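Local atomic coordinates of putative methyl-accepting chemotaxis protein (Salmonella enterica subsp. enterica serovar Typhimurium str. LT2, PDB entry 6DB1), a protein that probably acts as a bacterial chemoreceptor, sensing chemical signals through its N-terminal ligand-binding domain, the part described here. Residues N62-L67 / A92-G97; V99-L104 / T111-H116. All blocks are in the same frame, centred on the assembly; numbering follows the deposited sequence.

Contact 1: N62-L67 / A92-G97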
ATOM      1  N   ASN A  62       8.903 -11.108   2.123  1.00 49.27           N
ATOM      2  CA  ASN A  62       8.567  -9.898   2.907  1.00 47.01           C
ATOM      3  C   ASN A  62       7.058  -9.877   3.225  1.00 43.71           C
ATOM      4  O   ASN A  62       6.654  -9.430   4.306  1.00 41.63           O
ATOM      5  CB  ASN A  62       9.006  -8.611   2.203  1.00 48.86           C
ATOM      6  CG  ASN A  62      10.500  -8.363   2.236  1.00 54.45           C
ATOM      7  OD1 ASN A  62      11.227  -8.959   3.032  1.00 55.13           O
ATOM      8  ND2 ASN A  62      10.963  -7.440   1.406  1.00 57.00           N
HETATM    9  N   MSE A  63       6.239 -10.356   2.286  0.50 43.21           N
HETATM   10  CA  MSE A  63       4.787 -10.410   2.457  0.50 41.10           C
HETATM   11  C   MSE A  63       4.432 -11.392   3.556  0.50 40.80           C
HETATM   12  O   MSE A  63       3.533 -11.151   4.363  0.50 37.42           O
HETATM   13  CB  MSE A  63       4.207 -10.826   1.108  0.50 42.51           C
HETATM   14  CG  MSE A  63       2.727 -10.495   0.921  0.50 41.50           C
HETATM   15 SE   MSE A  63       2.166 -10.947  -0.919  0.50 45.98          SE
HETATM   16  CE  MSE A  63       0.282 -11.338  -0.494  0.50 44.14           C
ATOM     17  N   ARG A  64       5.151 -12.510   3.586  1.00 42.70           N
ATOM     18  CA  ARG A  64       4.958 -13.555   4.587  1.00 45.05           C
ATOM     19  C   ARG A  64       5.394 -13.021   5.959  1.00 45.30           C
ATOM     20  O   ARG A  64       4.707 -13.255   6.963  1.00 46.70           O
ATOM     21  CB  ARG A  64       5.766 -14.798   4.207  1.00 49.41           C
ATOM     22  CG  ARG A  64       5.515 -15.999   5.103  1.00 53.43           C
ATOM     23  CD  ARG A  64       6.502 -17.123   4.847  1.00 58.96           C
ATOM     24  NE  ARG A  64       6.558 -17.572   3.463  1.00 64.01           N
ATOM     25  CZ  ARG A  64       5.684 -18.403   2.879  1.00 69.50           C
ATOM     26  NH1 ARG A  64       4.596 -18.798   3.518  1.00 71.27           N
ATOM     27  NH2 ARG A  64       5.916 -18.854   1.657  1.00 75.35           N
ATOM     28  N   GLN A  65       6.535 -12.321   6.009  0.60 44.56           N
ATOM     29  CA  GLN A  65       7.023 -11.740   7.265  0.60 43.71           C
ATOM     30  C   GLN A  65       6.039 -10.678   7.775  0.60 40.57           C
ATOM     31  O   GLN A  65       5.838 -10.562   8.981  0.60 41.32           O
ATOM     32  CB  GLN A  65       8.416 -11.121   7.107  0.60 45.76           C
ATOM     33  CG  GLN A  65       8.904 -10.384   8.353  0.60 47.22           C
ATOM     34  CD  GLN A  65       8.979 -11.273   9.574  0.60 49.44           C
ATOM     35  OE1 GLN A  65       9.259 -12.468   9.483  0.60 53.35           O
ATOM     36  NE2 GLN A  65       8.752 -10.687  10.738  0.60 49.59           N
ATOM     37  N   LYS A  66       5.452  -9.882   6.884  1.00 37.64           N
ATOM     38  CA  LYS A  66       4.514  -8.854   7.326  1.00 35.62           C
ATOM     39  C   LYS A  66       3.216  -9.490   7.837  1.00 32.36           C
ATOM     40  O   LYS A  66       2.653  -8.981   8.757  1.00 31.18           O
ATOM     41  CB  LYS A  66       4.308  -7.802   6.238  1.00 35.08           C
ATOM     42  CG  LYS A  66       5.528  -6.923   6.030  1.00 37.25           C
ATOM     43  CD  LYS A  66       5.975  -6.237   7.304  1.00 37.82           C
ATOM     44  CE  LYS A  66       7.220  -5.401   7.132  1.00 40.92           C
ATOM     45  NZ  LYS A  66       7.646  -4.849   8.433  1.00 42.13           N
ATOM     46  N   LEU A  67       2.774 -10.601   7.270  1.00 32.89           N
ATOM     47  CA  LEU A  67       1.596 -11.282   7.796  1.00 33.42           C
ATOM     48  C   LEU A  67       1.890 -11.781   9.217  1.00 34.45           C
ATOM     49  O   LEU A  67       1.059 -11.671  10.097  1.00 33.16           O
ATOM     50  CB  LEU A  67       1.215 -12.455   6.888  1.00 34.34           C
ATOM     51  CG  LEU A  67       0.081 -13.344   7.402  1.00 34.44           C
ATOM     52  CD1 LEU A  67      -1.220 -12.570   7.526  1.00 32.45           C
ATOM     53  CD2 LEU A  67      -0.102 -14.564   6.500  1.00 37.00           C
ATOM     54  N   ALA A  92      -4.801 -16.007   2.687  1.00 47.03           N
ATOM     55  CA  ALA A  92      -5.297 -16.680   1.491  1.00 47.69           C
ATOM     56  C   ALA A  92      -4.556 -16.151   0.251  1.00 46.31           C
ATOM     57  O   ALA A  92      -4.104 -16.925  -0.587  1.00 42.40           O
ATOM     58  CB  ALA A  92      -6.792 -16.484   1.374  1.00 48.36           C
ATOM     59  N   LEU A  93      -4.456 -14.829   0.139  1.00 43.71           N
ATOM     60  CA  LEU A  93      -3.799 -14.210  -0.994  1.00 45.16           C
ATOM     61  C   LEU A  93      -2.397 -14.796  -1.171  1.00 48.39           C
ATOM     62  O   LEU A  93      -1.964 -15.072  -2.294  1.00 47.48           O
ATOM     63  CB  LEU A  93      -3.752 -12.698  -0.758  1.00 44.97           C
ATOM     64  CG  LEU A  93      -2.949 -11.878  -1.764  1.00 43.62           C
ATOM     65  CD1 LEU A  93      -3.386 -12.169  -3.193  1.00 43.98           C
ATOM     66  CD2 LEU A  93      -3.089 -10.396  -1.447  1.00 44.34           C
ATOM     67  N   LEU A  94      -1.732 -15.031  -0.046  1.00 48.47           N
ATOM     68  CA  LEU A  94      -0.378 -15.524  -0.029  1.00 47.58           C
ATOM     69  C   LEU A  94      -0.313 -17.020  -0.339  1.00 51.91           C
ATOM     70  O   LEU A  94       0.443 -17.433  -1.225  1.00 52.48           O
ATOM     71  CB  LEU A  94       0.219 -15.252   1.356  1.00 48.07           C
ATOM     72  CG  LEU A  94       1.620 -15.812   1.616  1.00 49.51           C
ATOM     73  CD1 LEU A  94       2.674 -15.112   0.760  1.00 47.09           C
ATOM     74  CD2 LEU A  94       1.971 -15.684   3.091  1.00 51.92           C
ATOM     75  N   GLU A  95      -1.074 -17.832   0.384  1.00 53.70           N
ATOM     76  CA  GLU A  95      -0.953 -19.298   0.233  1.00 58.26           C
ATOM     77  C   GLU A  95      -1.672 -19.833  -1.010  1.00 59.90           C
ATOM     78  O   GLU A  95      -1.322 -20.924  -1.460  1.00 61.13           O
ATOM     79  CB  GLU A  95      -1.474 -20.008   1.480  1.00 58.67           C
ATOM     80  CG  GLU A  95      -0.497 -19.937   2.632  1.00 61.20           C
ATOM     81  CD  GLU A  95      -1.106 -20.157   4.002  1.00 68.27           C
ATOM     82  OE1 GLU A  95      -0.473 -19.725   4.989  1.00 73.22           O
ATOM     83  OE2 GLU A  95      -2.214 -20.753   4.080  1.00 74.72           O
ATOM     84  N   LYS A  96      -2.630 -19.095  -1.567  1.00 59.30           N
ATOM     85  CA  LYS A  96      -3.384 -19.595  -2.723  1.00 60.70           C
ATOM     86  C   LYS A  96      -3.116 -18.760  -3.981  1.00 59.57           C
ATOM     87  O   LYS A  96      -3.363 -19.248  -5.081  1.00 64.13           O
ATOM     88  CB  LYS A  96      -4.887 -19.578  -2.429  1.00 62.72           C
ATOM     89  CG  LYS A  96      -5.346 -20.437  -1.257  1.00 66.10           C
ATOM     90  CD  LYS A  96      -6.834 -20.310  -0.992  1.00 72.42           C
ATOM     91  CE  LYS A  96      -7.313 -21.144   0.177  1.00 78.18           C
ATOM     92  NZ  LYS A  96      -8.769 -20.975   0.403  1.00 84.04           N
ATOM     93  N   GLY A  97      -2.644 -17.521  -3.843  1.00 54.17           N
ATOM     94  CA  GLY A  97      -2.410 -16.704  -5.018  1.00 53.58           C
ATOM     95  C   GLY A  97      -0.933 -16.566  -5.353  1.00 55.11           C
ATOM     96  O   GLY A  97      -0.466 -17.047  -6.385  1.00 56.18           O
TER

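Contact 2: V99-L104 / T111-H116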
ATOM      1  N   VAL A  99       2.023 -17.734  -3.667  1.00 47.89           N
ATOM      2  CA  VAL A  99       2.922 -18.869  -3.631  1.00 49.96           C
ATOM      3  C   VAL A  99       2.752 -19.724  -4.895  1.00 52.89           C
ATOM      4  O   VAL A  99       3.741 -20.053  -5.540  1.00 57.63           O
ATOM      5  CB  VAL A  99       2.750 -19.685  -2.337  1.00 48.34           C
ATOM      6  CG1 VAL A  99       3.358 -21.072  -2.460  1.00 49.97           C
ATOM      7  CG2 VAL A  99       3.326 -18.946  -1.141  1.00 46.75           C
ATOM      8  N   PRO A 100       1.524 -20.088  -5.252  1.00 54.92           N
ATOM      9  CA  PRO A 100       1.462 -20.883  -6.459  1.00 57.26           C
ATOM     10  C   PRO A 100       2.140 -20.182  -7.643  1.00 59.36           C
ATOM     11  O   PRO A 100       2.985 -20.798  -8.308  1.00 64.24           O
ATOM     12  CB  PRO A 100      -0.037 -21.092  -6.700  1.00 56.38           C
ATOM     13  CG  PRO A 100      -0.585 -21.147  -5.301  1.00 56.27           C
ATOM     14  CD  PRO A 100       0.220 -20.095  -4.564  1.00 56.42           C
ATOM     15  N   GLN A 101       1.810 -18.919  -7.884  1.00 56.70           N
ATOM     16  CA  GLN A 101       2.410 -18.193  -9.006  1.00 59.06           C
ATOM     17  C   GLN A 101       3.928 -18.395  -9.025  1.00 58.86           C
ATOM     18  O   GLN A 101       4.497 -18.677 -10.068  1.00 58.73           O
ATOM     19  CB  GLN A 101       2.124 -16.695  -8.944  1.00 58.83           C
ATOM     20  CG  GLN A 101       0.680 -16.327  -9.245  1.00 60.71           C
ATOM     21  CD  GLN A 101       0.554 -14.845  -9.494  1.00 62.26           C
ATOM     22  OE1 GLN A 101       1.553 -14.157  -9.684  1.00 64.26           O
ATOM     23  NE2 GLN A 101      -0.674 -14.348  -9.523  1.00 59.36           N
HETATM   24  N   MSE A 102       4.566 -18.242  -7.875  1.00 58.50           N
HETATM   25  CA  MSE A 102       6.015 -18.400  -7.803  1.00 62.58           C
HETATM   26  C   MSE A 102       6.487 -19.786  -8.136  1.00 62.47           C
HETATM   27  O   MSE A 102       7.482 -19.951  -8.837  1.00 60.99           O
HETATM   28  CB  MSE A 102       6.492 -18.089  -6.401  1.00 63.06           C
HETATM   29  CG  MSE A 102       7.014 -16.672  -6.363  1.00 67.00           C
HETATM   30 SE   MSE A 102       8.946 -16.692  -6.677  1.00 70.79          SE
HETATM   31  CE  MSE A 102       8.773 -15.676  -8.335  1.00 72.43           C
ATOM     32  N   GLN A 103       5.795 -20.799  -7.630  1.00 61.67           N
ATOM     33  CA  GLN A 103       6.192 -22.175  -7.889  1.00 65.56           C
ATOM     34  C   GLN A 103       5.905 -22.514  -9.361  1.00 66.26           C
ATOM     35  O   GLN A 103       6.684 -23.219 -10.023  1.00 63.81           O
ATOM     36  CB  GLN A 103       5.500 -23.101  -6.886  1.00 68.52           C
ATOM     37  CG  GLN A 103       6.016 -22.907  -5.460  1.00 72.73           C
ATOM     38  CD  GLN A 103       5.327 -23.758  -4.416  1.00 78.82           C
ATOM     39  OE1 GLN A 103       4.144 -24.087  -4.524  1.00 78.62           O
ATOM     40  NE2 GLN A 103       6.057 -24.079  -3.355  1.00 77.45           N
ATOM     41  N   LEU A 104       4.838 -21.930  -9.883  1.00 61.91           N
ATOM     42  CA  LEU A 104       4.401 -22.166 -11.243  1.00 61.59           C
ATOM     43  C   LEU A 104       5.304 -21.388 -12.214  1.00 62.69           C
ATOM     44  O   LEU A 104       5.563 -21.838 -13.327  1.00 67.35           O
ATOM     45  CB  LEU A 104       2.938 -21.715 -11.320  1.00 61.94           C
ATOM     46  CG  LEU A 104       2.006 -22.497 -12.245  1.00 65.07           C
ATOM     47  CD1 LEU A 104       2.054 -23.990 -11.944  1.00 65.64           C
ATOM     48  CD2 LEU A 104       0.580 -21.987 -12.092  1.00 65.14           C
ATOM     49  N   THR A 111      -0.212 -21.429 -19.770  1.00115.31           N
ATOM     50  CA  THR A 111      -1.485 -22.109 -19.431  1.00112.89           C
ATOM     51  C   THR A 111      -1.630 -22.210 -17.909  1.00108.78           C
ATOM     52  O   THR A 111      -2.720 -22.485 -17.393  1.00106.40           O
ATOM     53  CB  THR A 111      -1.554 -23.536 -20.002  1.00108.75           C
ATOM     54  OG1 THR A 111      -1.011 -23.559 -21.320  1.00113.87           O
ATOM     55  CG2 THR A 111      -2.961 -24.097 -20.032  1.00106.19           C
ATOM     56  N   ALA A 112      -0.517 -22.015 -17.206  1.00103.26           N
ATOM     57  CA  ALA A 112      -0.513 -22.118 -15.764  1.00 97.44           C
ATOM     58  C   ALA A 112      -0.217 -20.750 -15.128  1.00 90.10           C
ATOM     59  O   ALA A 112      -1.145 -20.014 -14.826  1.00 84.80           O
ATOM     60  CB  ALA A 112       0.479 -23.179 -15.349  1.00 97.91           C
ATOM     61  N   TRP A 113       1.063 -20.400 -14.986  1.00 88.74           N
ATOM     62  CA  TRP A 113       1.477 -19.151 -14.306  1.00 88.47           C
ATOM     63  C   TRP A 113       0.734 -17.918 -14.832  1.00 83.31           C
ATOM     64  O   TRP A 113       0.304 -17.088 -14.046  1.00 80.95           O
ATOM     65  CB  TRP A 113       2.997 -18.934 -14.374  1.00 90.82           C
ATOM     66  CG  TRP A 113       3.354 -17.510 -14.083  1.00 92.25           C
ATOM     67  CD1 TRP A 113       3.384 -16.902 -12.862  1.00 93.47           C
ATOM     68  CD2 TRP A 113       3.642 -16.487 -15.051  1.00 93.00           C
ATOM     69  NE1 TRP A 113       3.695 -15.576 -13.003  1.00 97.96           N
ATOM     70  CE2 TRP A 113       3.860 -15.292 -14.333  1.00 97.29           C
ATOM     71  CE3 TRP A 113       3.752 -16.466 -16.445  1.00 91.82           C
ATOM     72  CZ2 TRP A 113       4.182 -14.092 -14.967  1.00 98.76           C
ATOM     73  CZ3 TRP A 113       4.072 -15.282 -17.072  1.00 92.87           C
ATOM     74  CH2 TRP A 113       4.284 -14.112 -16.341  1.00 95.82           C
ATOM     75  N   SER A 114       0.627 -17.763 -16.138  1.00 86.21           N
ATOM     76  CA  SER A 114      -0.050 -16.584 -16.665  1.00 89.46           C
ATOM     77  C   SER A 114      -1.569 -16.711 -16.471  1.00 89.73           C
ATOM     78  O   SER A 114      -2.216 -15.749 -16.069  1.00 89.42           O
ATOM     79  CB  SER A 114       0.307 -16.354 -18.110  1.00 91.44           C
ATOM     80  OG  SER A 114      -0.242 -15.133 -18.584  1.00 92.79           O
ATOM     81  N   GLU A 115      -2.126 -17.895 -16.715  1.00 86.66           N
ATOM     82  CA  GLU A 115      -3.575 -18.091 -16.595  1.00 89.08           C
ATOM     83  C   GLU A 115      -4.008 -18.068 -15.119  1.00 90.80           C
ATOM     84  O   GLU A 115      -5.047 -17.491 -14.796  1.00 93.67           O
ATOM     85  CB  GLU A 115      -3.995 -19.392 -17.281  1.00 90.87           C
ATOM     86  CG  GLU A 115      -5.464 -19.418 -17.668  1.00 93.20           C
ATOM     87  CD  GLU A 115      -6.236 -20.608 -17.129  1.00 95.11           C
ATOM     88  OE1 GLU A 115      -6.451 -21.566 -17.898  1.00 97.68           O
ATOM     89  OE2 GLU A 115      -6.618 -20.574 -15.942  1.00 96.21           O
ATOM     90  N   HIS A 116      -3.246 -18.717 -14.240  1.00 89.10           N
ATOM     91  CA  HIS A 116      -3.557 -18.741 -12.796  1.00 90.72           C
ATOM     92  C   HIS A 116      -3.595 -17.312 -12.245  1.00 99.95           C
ATOM     93  O   HIS A 116      -4.529 -16.919 -11.539  1.00103.52           O
ATOM     94  CB  HIS A 116      -2.511 -19.569 -12.033  1.00 86.75           C
ATOM     95  CG  HIS A 116      -2.557 -19.422 -10.545  1.00 80.35           C
ATOM     96  ND1 HIS A 116      -3.122 -20.373  -9.718  1.00 78.93           N
ATOM     97  CD2 HIS A 116      -2.088 -18.451  -9.731  1.00 79.04           C
ATOM     98  CE1 HIS A 116      -3.003 -19.992  -8.461  1.00 76.17           C
ATOM     99  NE2 HIS A 116      -2.375 -18.814  -8.442  1.00 77.85           N
TER

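Contact 1: N62-L67 / A92-G97
Leu94 lays its CD2 methyl against the backbone shoulder of Arg64, with Leu94 CD2 4.0 Å from Arg64 CA. The same methyl meets the root of the arginine side chain, since Leu94 CD2 is 4.1 Å from Arg64 CB, and the two side chains run at about a right angle. One turn further along helix 54-73, Leu67 offers a methyl of its own, Leu67 CD2 standing 4.1 Å from Leu94 CD2, so a single leucine branch is received by residues three apart on the facing helix. Arg64 starts out extended but bends at chi3 (-55°), which brings its guanidinium round beside Leu94; Arg64 NH1 and Glu95 OE1 remain 5.4 Å apart, a distance at which opposite charges may attract but do not touch. The two segments belong to consecutive helices of an all-helical, up-and-down bundle, and their axes pass 10.7 Å apart at a signed crossing angle of -142°, a separation bridged mainly by side chains reaching across. Met63, a selenomethionine, points toward the facing helix. With CG anti to the backbone N (chi1 -160°) and an extended chain, it sets CE 3.5 Å from CG of Leu93, a contact that holds for one of two modelled conformers and is therefore provisional. Tyr31 of helix 13-46 touches both Met63 and Leu93, while Leu124 and Phe128 of helix 110-144 pack on Leu93.

Contact 2: V99-L104 / T111-H116
Apolar packing starts with Leu104, whose branched end pushes in against the backbone of the facing helix: Leu104 CD2 lies 3.3 Å from Trp113 N and 3.5 Å from Ala112 CB, a tight fit. Its chi1 of -146° departs from the staggered values, in keeping with that crowding. Behind the methyls, Leu104 CB approaches Trp113 CB at 4.1 Å. The imidazole of His116 makes a second set of van der Waals contacts, approached obliquely by aliphatic carbons of two successive residues of the other helix. Pro100 CB comes within 3.6 Å of His116 CE1, and Gln101 CG within 3.5 Å of His116 CD2.

Polar groups are served differently. Gln101 stands its amide nearly perpendicular to both aromatic rings, 89° from the imidazole and 85° from the indole, and its NE2 is hydrogen-bonded to Thr121 OG1. The backbone O of Gln101 approaches the indole obliquely, 3.5 Å from Trp113 CD1, yet the buried Trp113 NE1 finds no hydrogen-bonding partner in the model. His116 NE2 has a weak bond to Gly97 O, one turn before Pro100.

These contacts close the hairpin between the end of helix 80-105 and the start of helix 110-144, which run roughly antiparallel. Trp113 also packs on Leu38 and Met42 of helix 13-46, while Met102 turns to that helix and to helix 54-73.

Contacts 1 and 2 lie in series along the chain, their centres 15 Å apart, and share helix 80-105. This helix first faces helix 54-73 through 92-97, then, barely a turn later, faces helix 110-144 through 99-104. Contact 1 sits about 6 Å from the centre of the chain, in the interior of the bundle, whereas contact 2 lies about 16 Å out, near the surface at the loop end. The helix is kinked at Pro100, near the start of the segment used by contact 2, and a probable hydrogen bond spans the two contacts from Val99 N to Leu94 O at 2.9 Å. Together they join three consecutive helices of an antiparallel four-helix bundle, an architecture known from sensory domains of other chemoreceptors.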